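Local structure of arylalkylamine N-Acetyltransferase 2 (Aedes aegypti, 4FD5) at residues A[8-13]-A[67-72]; A[38-43]-A[105-110]. The protein probably catalyses acyl transfer from acyl-coenzyme A donors to the amine of dopamine or serotonin, as an arylalkylamine N-acetyltransferase of the GNAT family. One frame throughout, in Å; residues are numbered along the deposited sequence.

Interaction 1: A[8-13]-A[67-72]; sequences NIRFET and MAISND
Strand 10-13 and the 67-69 part of strand 66-69 run antiparallel, their short axes 141° apart and 4.8 Å at closest approach, with Arg10-Ile69 and Glu12-Met67 as hydrogen-bonded pairs flanking the non-hydrogen-bonded pair Phe11-Ala68. Each hydrogen-bonded pair is closed by two nearly straight backbone bonds, Arg10 N to Ile69 O measuring 2.9 Å. Just beyond, a water donates to both Asn8 O and Ile69 O. On the face of Arg10 and Glu12, the Arg10 chain runs alongside Ile69 and bends at chi3 (66°), laying the guanidinium over Ile69 CG2, 3.4 Å from Arg10 NH2. Glu12 OE2 meets Arg10 NE at 3.1 Å at the guanidinium edge, in its plane, a salt bridge that helps fix the group's rotation. A long arginine suits this place: its flat end lies over one methyl of Ile69 while Glu12 pairs its charge. Met67 CG sits between its backbone N and carbonyl carbon (chi1 55°), and the extended chain puts Met67 CE 3.9 Å from Glu12 CB. On the other face, Ala68 CB touches both Phe11 CE2 (3.6 Å) and Ile9 CG2 (3.7 Å), its smallness allowing close packing. Strand 10-13 is the N-terminal edge of the mixed central sheet of the GNAT fold; strand 66-69 is hydrogen-bonded on its other side to strand 75-85 through Ala68, and the Phe11 ring packs on helix 147-161.

Interaction 2: A[38-43]-A[105-110]; sequences KAVNLT and FKKIFK
Leu42 CD2 approaches the Phe105 ring at its edge, near the ring plane, while helix 50-60 contributes Leu51 and Leu52 and the loop before helix 103-116 contributes Ile100 to the surroundings of the ring. The aromatic side chain is buried among these aliphatic neighbours. Leu42 has its CG anti to the backbone N (chi1 -172°), which carries its two branches toward Phe105 and Ile108. The other branch reaches the backbone of the helix: Leu42 CD1 lies 3.7 Å from Phe105 N and 4.0 Å from Phe105 CB. That amide is hydrogen-bonded to Asp102 OD1, so the methyl packs beside a polar atom that already has its partner. A leucine suits the spot because its forked end can touch ring edge and helix backbone at once.

Helix 35-39 ends in a Schellman motif, and Leu42 follows its C-prime residue, Asn41. The positive phi of Asn41, 53°, is one that asparagine tolerates better than most residues; Asn41 N bonds to Lys38 O, and Leu42 N to Asn37 O. Val40, just before the reversal, and Leu42, just after it, both point toward helix 103-116, and Ile108 receives them both. Its CD1 lies 4.0 Å from Val40 CG2 and 4.1 Å from Leu42 CD2, so one methyl at the end of an extended branch (chi2 167°) bridges the two residues. The remaining branch of Val40, CG1, meets the aliphatic CD of Lys107 at 4.1 Å, at the more open margin, where a lysine can give its methylenes to the packing and carry its ammonium group beyond. No hydrogen bond links the two segments directly, but Val40 O accepts one from Ser104 OG in the first turn of helix 103-116. Phe205, from a loop, touches both Val40 and Ile108.

How the interactions relate
Interaction 1 and interaction 2 have no secondary-structure element in common and lie on opposite sides of the chain's centre, their centres about 31 Å apart and their nearest atoms about 21 Å. Both are partly buried, but interaction 2 is closer to the middle of the chain (its centre 14 Å from that of the chain, against 20 Å) and has no exposed residue among those that touch. The 8-13 with 67-72 pairing sits at one margin of the sheet and relies on backbone hydrogen bonds, with charged residues on its outer strand. The 38-43 with 105-110 contact joins a helix-ending loop to a helix by side-chain packing, almost all of it aliphatic.

Interaction 1: A[8-13]-A[67-72]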
loop_
_atom_site.group_PDB
_atom_site.type_symbol
_atom_site.label_atom_id
_atom_site.label_comp_id
_atom_site.label_asym_id
_atom_site.label_seq_id
_atom_site.Cartn_x
_atom_site.Cartn_y
_atom_site.Cartn_z
ATOM N N ASN A 8 1.804 -3.337 25.802
ATOM C CA ASN A 8 1.977 -1.907 25.701
ATOM C C ASN A 8 2.688 -1.694 24.372
ATOM O O ASN A 8 3.915 -1.706 24.298
ATOM C CB ASN A 8 2.786 -1.347 26.866
ATOM C CG ASN A 8 1.908 -0.699 27.920
ATOM O OD1 ASN A 8 0.840 -0.168 27.609
ATOM N ND2 ASN A 8 2.345 -0.751 29.176
ATOM N N ILE A 9 1.896 -1.563 23.316
ATOM C CA ILE A 9 2.417 -1.346 21.978
ATOM C C ILE A 9 2.689 0.139 21.815
ATOM O O ILE A 9 1.915 0.977 22.283
ATOM C CB ILE A 9 1.409 -1.818 20.903
ATOM C CG1 ILE A 9 1.128 -3.318 21.038
ATOM C CG2 ILE A 9 1.918 -1.502 19.508
ATOM C CD1 ILE A 9 2.258 -4.199 20.567
ATOM N N ARG A 10 3.795 0.454 21.151
ATOM C CA ARG A 10 4.227 1.819 20.934
ATOM C C ARG A 10 4.153 2.097 19.434
ATOM O O ARG A 10 4.366 1.192 18.630
ATOM C CB ARG A 10 5.671 1.942 21.424
ATOM C CG ARG A 10 6.209 3.333 21.528
ATOM C CD ARG A 10 7.545 3.329 22.272
ATOM N NE ARG A 10 8.608 2.630 21.543
ATOM C CZ ARG A 10 8.987 1.376 21.775
ATOM N NH1 ARG A 10 8.390 0.659 22.720
ATOM N NH2 ARG A 10 9.966 0.831 21.060
ATOM N N PHE A 11 3.823 3.324 19.059
ATOM C CA PHE A 11 3.832 3.716 17.642
ATOM C C PHE A 11 4.947 4.712 17.398
ATOM O O PHE A 11 5.111 5.680 18.158
ATOM C CB PHE A 11 2.475 4.284 17.206
ATOM C CG PHE A 11 1.360 3.305 17.337
ATOM C CD1 PHE A 11 0.644 3.212 18.519
ATOM C CD2 PHE A 11 1.047 2.442 16.302
ATOM C CE1 PHE A 11 -0.377 2.295 18.657
ATOM C CE2 PHE A 11 0.029 1.516 16.433
ATOM C CZ PHE A 11 -0.684 1.442 17.612
ATOM N N GLU A 12 5.726 4.465 16.350
ATOM C CA GLU A 12 6.877 5.310 16.049
ATOM C C GLU A 12 7.015 5.505 14.548
ATOM O O GLU A 12 6.631 4.643 13.771
ATOM C CB GLU A 12 8.166 4.663 16.563
ATOM C CG GLU A 12 8.171 4.294 18.048
ATOM C CD GLU A 12 8.248 5.511 18.952
ATOM O OE1 GLU A 12 8.600 6.604 18.456
ATOM O OE2 GLU A 12 7.957 5.372 20.160
ATOM N N THR A 13 7.592 6.629 14.145
ATOM C CA THR A 13 7.972 6.803 12.742
ATOM C C THR A 13 9.151 5.867 12.470
ATOM O O THR A 13 10.036 5.738 13.311
ATOM C CB THR A 13 8.353 8.269 12.459
ATOM O OG1 THR A 13 7.244 9.124 12.775
ATOM C CG2 THR A 13 8.747 8.451 10.991
ATOM N N MET A 67 5.481 2.367 12.477
ATOM C CA MET A 67 5.479 1.011 12.997
ATOM C C MET A 67 4.804 0.957 14.361
ATOM O O MET A 67 4.861 1.915 15.165
ATOM C CB MET A 67 6.905 0.446 13.115
ATOM C CG MET A 67 7.826 1.306 13.939
ATOM S SD MET A 67 9.492 0.608 13.931
ATOM C CE MET A 67 10.298 1.749 15.073
ATOM N N ALA A 68 4.133 -0.166 14.583
ATOM C CA ALA A 68 3.698 -0.577 15.896
ATOM C C ALA A 68 4.718 -1.592 16.375
ATOM O O ALA A 68 4.946 -2.642 15.739
ATOM C CB ALA A 68 2.309 -1.216 15.831
ATOM N N ILE A 69 5.329 -1.257 17.504
ATOM C CA ILE A 69 6.429 -2.041 18.040
ATOM C C ILE A 69 6.138 -2.431 19.500
ATOM O O ILE A 69 5.658 -1.621 20.290
ATOM C CB ILE A 69 7.765 -1.261 17.838
ATOM C CG1 ILE A 69 8.963 -2.131 18.182
ATOM C CG2 ILE A 69 7.772 0.009 18.624
ATOM C CD1 ILE A 69 10.271 -1.559 17.647
ATOM N N SER A 70 6.390 -3.687 19.831
ATOM C CA SER A 70 6.022 -4.214 21.142
ATOM C C SER A 70 7.082 -3.894 22.190
ATOM O O SER A 70 8.136 -3.345 21.866
ATOM C CB SER A 70 5.779 -5.719 21.070
ATOM O OG SER A 70 6.977 -6.408 20.773
ATOM N N ASN A 71 6.792 -4.239 23.444
ATOM C CA ASN A 71 7.705 -3.979 24.565
ATOM C C ASN A 71 9.082 -4.614 24.379
ATOM O O ASN A 71 10.094 -4.065 24.824
ATOM C CB ASN A 71 7.080 -4.456 25.878
ATOM C CG ASN A 71 6.987 -5.975 25.965
ATOM O OD1 ASN A 71 6.757 -6.654 24.965
ATOM N ND2 ASN A 71 7.174 -6.512 27.169
ATOM N N ASP A 72 9.121 -5.769 23.720
ATOM C CA ASP A 72 10.391 -6.449 23.472
ATOM C C ASP A 72 10.999 -6.075 22.118
ATOM O O ASP A 72 11.942 -6.717 21.651
ATOM C CB ASP A 72 10.254 -7.974 23.627
ATOM C CG ASP A 72 9.223 -8.577 22.688
ATOM O OD1 ASP A 72 8.904 -7.941 21.660
ATOM O OD2 ASP A 72 8.741 -9.700 22.967
HETATM O O HOH W 1 6.255 -1.162 23.335
#

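Interaction 2: A[38-43]-A[105-110]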
loop_
_atom_site.group_PDB
_atom_site.type_symbol
_atom_site.label_atom_id
_atom_site.label_comp_id
_atom_site.label_asym_id
_atom_site.label_seq_id
_atom_site.Cartn_x
_atom_site.Cartn_y
_atom_site.Cartn_z
ATOM N N LYS A 38 -0.347 -12.700 -4.503
ATOM C CA LYS A 38 -0.705 -14.105 -4.374
ATOM C C LYS A 38 -1.345 -14.625 -5.667
ATOM O O LYS A 38 -1.047 -15.736 -6.111
ATOM C CB LYS A 38 -1.643 -14.319 -3.184
ATOM C CG LYS A 38 -1.922 -15.785 -2.892
ATOM C CD LYS A 38 -2.961 -15.963 -1.808
ATOM C CE LYS A 38 -2.436 -15.531 -0.461
ATOM N NZ LYS A 38 -3.324 -16.010 0.639
ATOM N N ALA A 39 -2.226 -13.823 -6.255
ATOM C CA ALA A 39 -2.896 -14.214 -7.499
ATOM C C ALA A 39 -1.930 -14.595 -8.627
ATOM O O ALA A 39 -2.209 -15.508 -9.408
ATOM C CB ALA A 39 -3.848 -13.111 -7.961
ATOM N N VAL A 40 -0.804 -13.898 -8.733
ATOM C CA VAL A 40 0.138 -14.182 -9.818
ATOM C C VAL A 40 1.417 -14.881 -9.361
ATOM O O VAL A 40 2.425 -14.894 -10.083
ATOM C CB VAL A 40 0.458 -12.927 -10.644
ATOM C CG1 VAL A 40 -0.806 -12.430 -11.357
ATOM C CG2 VAL A 40 1.064 -11.847 -9.763
ATOM N N ASN A 41 1.366 -15.462 -8.166
ATOM C CA ASN A 41 2.483 -16.233 -7.636
ATOM C C ASN A 41 3.785 -15.445 -7.674
ATOM O O ASN A 41 4.830 -15.958 -8.076
ATOM C CB ASN A 41 2.629 -17.545 -8.415
ATOM C CG ASN A 41 1.369 -18.381 -8.379
ATOM O OD1 ASN A 41 1.006 -18.921 -7.335
ATOM N ND2 ASN A 41 0.687 -18.486 -9.516
ATOM N N LEU A 42 3.722 -14.194 -7.238
ATOM C CA LEU A 42 4.875 -13.310 -7.327
ATOM C C LEU A 42 6.025 -13.791 -6.460
ATOM O O LEU A 42 7.192 -13.712 -6.853
ATOM C CB LEU A 42 4.478 -11.885 -6.941
ATOM C CG LEU A 42 5.530 -10.800 -7.155
ATOM C CD1 LEU A 42 5.869 -10.663 -8.622
ATOM C CD2 LEU A 42 5.017 -9.476 -6.618
ATOM N N THR A 43 5.695 -14.306 -5.284
ATOM C CA THR A 43 6.713 -14.746 -4.345
ATOM C C THR A 43 6.138 -15.813 -3.421
ATOM O O THR A 43 5.009 -16.265 -3.606
ATOM C CB THR A 43 7.312 -13.549 -3.550
ATOM O OG1 THR A 43 8.272 -14.016 -2.591
ATOM C CG2 THR A 43 6.214 -12.758 -2.847
ATOM N N PHE A 105 4.964 -9.174 -11.892
ATOM C CA PHE A 105 5.077 -7.830 -11.351
ATOM C C PHE A 105 4.505 -6.828 -12.345
ATOM O O PHE A 105 3.760 -5.923 -11.976
ATOM C CB PHE A 105 6.529 -7.495 -11.026
ATOM C CG PHE A 105 6.693 -6.185 -10.318
ATOM C CD1 PHE A 105 6.919 -5.022 -11.034
ATOM C CD2 PHE A 105 6.598 -6.112 -8.939
ATOM C CE1 PHE A 105 7.060 -3.806 -10.389
ATOM C CE2 PHE A 105 6.743 -4.893 -8.284
ATOM C CZ PHE A 105 6.972 -3.746 -9.012
ATOM N N LYS A 106 4.840 -7.001 -13.617
ATOM C CA LYS A 106 4.342 -6.089 -14.636
ATOM C C LYS A 106 2.810 -6.082 -14.712
ATOM O O LYS A 106 2.212 -5.031 -14.935
ATOM C CB LYS A 106 4.945 -6.423 -15.995
ATOM C CG LYS A 106 4.584 -5.430 -17.070
ATOM C CD LYS A 106 5.282 -5.774 -18.384
ATOM C CE LYS A 106 4.612 -5.076 -19.582
ATOM N NZ LYS A 106 5.212 -5.485 -20.890
ATOM N N LYS A 107 2.184 -7.247 -14.539
ATOM C CA LYS A 107 0.713 -7.287 -14.503
ATOM C C LYS A 107 0.157 -6.381 -13.399
ATOM O O LYS A 107 -0.809 -5.601 -13.611
ATOM C CB LYS A 107 0.225 -8.706 -14.258
ATOM C CG LYS A 107 0.566 -9.664 -15.389
ATOM C CD LYS A 107 0.054 -11.051 -15.069
ATOM C CE LYS A 107 0.351 -12.016 -16.214
ATOM N NZ LYS A 107 0.127 -13.420 -15.799
ATOM N N ILE A 108 0.763 -6.504 -12.218
ATOM C CA ILE A 108 0.330 -5.671 -11.084
ATOM C C ILE A 108 0.560 -4.166 -11.335
ATOM O O ILE A 108 -0.357 -3.332 -11.190
ATOM C CB ILE A 108 1.051 -6.099 -9.797
ATOM C CG1 ILE A 108 0.664 -7.536 -9.438
ATOM C CG2 ILE A 108 0.725 -5.132 -8.650
ATOM C CD1 ILE A 108 1.551 -8.154 -8.377
ATOM N N PHE A 109 1.789 -3.827 -11.718
ATOM C CA PHE A 109 2.132 -2.438 -12.017
ATOM C C PHE A 109 1.149 -1.845 -13.032
ATOM O O PHE A 109 0.633 -0.742 -12.851
ATOM C CB PHE A 109 3.572 -2.343 -12.543
ATOM C CG PHE A 109 4.055 -0.923 -12.760
ATOM C CD1 PHE A 109 4.910 -0.313 -11.844
ATOM C CD2 PHE A 109 3.651 -0.198 -13.871
ATOM C CE1 PHE A 109 5.354 0.993 -12.040
ATOM C CE2 PHE A 109 4.090 1.107 -14.072
ATOM C CZ PHE A 109 4.939 1.701 -13.155
ATOM N N LYS A 110 0.894 -2.594 -14.098
ATOM C CA LYS A 110 -0.002 -2.169 -15.158
ATOM C C LYS A 110 -1.412 -1.888 -14.657
ATOM O O LYS A 110 -1.989 -0.851 -14.991
ATOM C CB LYS A 110 -0.029 -3.212 -16.278
ATOM C CG LYS A 110 -0.825 -2.808 -17.503
ATOM C CD LYS A 110 -0.631 -3.831 -18.633
ATOM C CE LYS A 110 -1.856 -3.914 -19.540
ATOM N NZ LYS A 110 -2.096 -2.674 -20.335
#